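Local coordinates for 14L protein (Yaba-like disease virus, PDB 4EKX) that belongs to the poxviral interleukin-18-binding protein family and probably sequesters the host cytokine interleukin-18, at residues 81-84 with 85-89. The protein carries 2 engineered substitutions. Sequence-based numbering, arbitrary orientation.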
loop_
_atom_site.group_PDB
_atom_site.type_symbol
_atom_site.label_atom_id
_atom_site.label_comp_id
_atom_site.label_asym_id
_atom_site.label_seq_id
_atom_site.Cartn_x
_atom_site.Cartn_y
_atom_site.Cartn_z
ATOM N N THR D 81 13.435 16.901 -12.229
ATOM C CA THR D 81 14.482 17.893 -12.369
ATOM C C THR D 81 15.131 18.167 -11.018
ATOM O O THR D 81 14.649 17.696 -9.983
ATOM C CB THR D 81 13.907 19.205 -12.913
ATOM O OG1 THR D 81 12.963 19.727 -11.977
ATOM C CG2 THR D 81 13.208 18.967 -14.243
ATOM N N ASP D 82 16.222 18.933 -11.031
ATOM C CA ASP D 82 16.860 19.333 -9.784
ATOM C C ASP D 82 15.939 20.207 -8.946
ATOM O O ASP D 82 15.938 20.110 -7.720
ATOM C CB ASP D 82 18.176 20.061 -10.034
ATOM C CG ASP D 82 19.323 19.110 -10.303
ATOM O OD1 ASP D 82 19.246 17.943 -9.873
ATOM O OD2 ASP D 82 20.303 19.534 -10.945
ATOM N N GLU D 83 15.167 21.069 -9.604
ATOM C CA GLU D 83 14.206 21.890 -8.879
ATOM C C GLU D 83 13.243 21.016 -8.075
ATOM O O GLU D 83 12.933 21.324 -6.928
ATOM C CB GLU D 83 13.426 22.819 -9.816
ATOM C CG GLU D 83 12.367 23.650 -9.078
ATOM C CD GLU D 83 11.542 24.532 -9.998
ATOM O OE1 GLU D 83 10.660 25.262 -9.490
ATOM O OE2 GLU D 83 11.768 24.498 -11.226
ATOM N N MET D 84 12.773 19.932 -8.685
ATOM C CA MET D 84 11.864 19.003 -8.013
ATOM C C MET D 84 12.570 18.242 -6.895
ATOM O O MET D 84 11.977 17.986 -5.838
ATOM C CB MET D 84 11.271 18.015 -9.020
ATOM C CG MET D 84 10.381 18.673 -10.060
ATOM S SD MET D 84 9.972 17.592 -11.452
ATOM C CE MET D 84 8.956 16.369 -10.630
ATOM N N ARG D 85 13.830 17.871 -7.135
ATOM C CA ARG D 85 14.622 17.151 -6.134
ATOM C C ARG D 85 14.842 17.995 -4.884
ATOM O O ARG D 85 14.920 17.464 -3.776
ATOM C CB ARG D 85 15.975 16.711 -6.709
ATOM C CG ARG D 85 15.885 15.590 -7.724
ATOM C CD ARG D 85 17.256 15.176 -8.259
ATOM N NE ARG D 85 17.113 14.219 -9.352
ATOM C CZ ARG D 85 17.132 14.543 -10.642
ATOM N NH1 ARG D 85 17.314 15.805 -11.013
ATOM N NH2 ARG D 85 16.975 13.607 -11.565
ATOM N N ASN D 86 14.916 19.312 -5.066
ATOM C CA ASN D 86 15.212 20.231 -3.970
ATOM C C ASN D 86 13.980 20.939 -3.397
ATOM O O ASN D 86 14.086 21.701 -2.435
ATOM C CB ASN D 86 16.248 21.267 -4.413
ATOM C CG ASN D 86 17.593 20.646 -4.733
ATOM O OD1 ASN D 86 17.952 19.603 -4.184
ATOM N ND2 ASN D 86 18.346 21.285 -5.624
ATOM N N GLU D 87 12.818 20.669 -3.985
ATOM C CA GLU D 87 11.569 21.321 -3.601
ATOM C C GLU D 87 11.092 20.820 -2.242
ATOM O O GLU D 87 11.147 19.620 -1.963
ATOM C CB GLU D 87 10.497 21.035 -4.656
ATOM C CG GLU D 87 9.204 21.814 -4.495
ATOM C CD GLU D 87 9.336 23.249 -4.955
ATOM O OE1 GLU D 87 9.576 23.472 -6.163
ATOM O OE2 GLU D 87 9.212 24.151 -4.102
ATOM N N LYS D 88 10.642 21.738 -1.394
ATOM C CA LYS D 88 9.991 21.339 -0.144
ATOM C C LYS D 88 8.562 20.885 -0.419
ATOM O O LYS D 88 7.709 21.684 -0.800
ATOM C CB LYS D 88 10.001 22.478 0.882
ATOM C CG LYS D 88 9.415 22.079 2.246
ATOM C CD LYS D 88 9.538 23.221 3.238
ATOM C CE LYS D 88 8.857 22.892 4.554
ATOM N NZ LYS D 88 8.946 24.023 5.513
ATOM N N LEU D 89 8.300 19.596 -0.201
ATOM C CA LEU D 89 6.997 19.018 -0.493
ATOM C C LEU D 89 6.241 18.743 0.810
ATOM O O LEU D 89 6.729 18.032 1.686
ATOM C CB LEU D 89 7.157 17.728 -1.302
ATOM C CG LEU D 89 8.053 17.846 -2.549
ATOM C CD1 LEU D 89 8.288 16.473 -3.176
ATOM C CD2 LEU D 89 7.455 18.798 -3.567
HETATM O O HOH W 1 11.677 17.082 -3.109
#
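R85 reaches back less than one turn of the helix to D82, where NH1 meets carboxylate oxygen OD1 at 3.1 Å in a salt bridge whose hydrogen bond is bent and weak. The R85 chain stays extended from CG to NE and its CG passes T81 O at 3.3 Å; the guanidinium ends with its plane turned 68° from the D82 carboxylate. The D82 carboxylate comes within range because CG stands beside its own backbone N (chi1 -81°). E15 takes NH2 of R85 in a second salt bridge, so the guanidinium links two acids. T81 precedes the helix as N-cap: its OG1 accepts a weak bond from M84 N at 3.3 Å, while T81 O receives R85 N at 3.0 Å. T81 N returns a weak bond to M84 SD at 3.6 Å, chi1 (-65°) and an extended chi2 swinging the sulfur back. E83 and E87 run side by side, their OE1 atoms 3.9 Å apart, a proximity that probably disfavours full charge on both. Water 1 bridges M84 O and E87 O where the chain leaves the helix toward strand 89-94. A capping box of T81 and M84 thus starts a short helix connecting strands 72-78 and 89-94 of an immunoglobulin-like beta-sandwich.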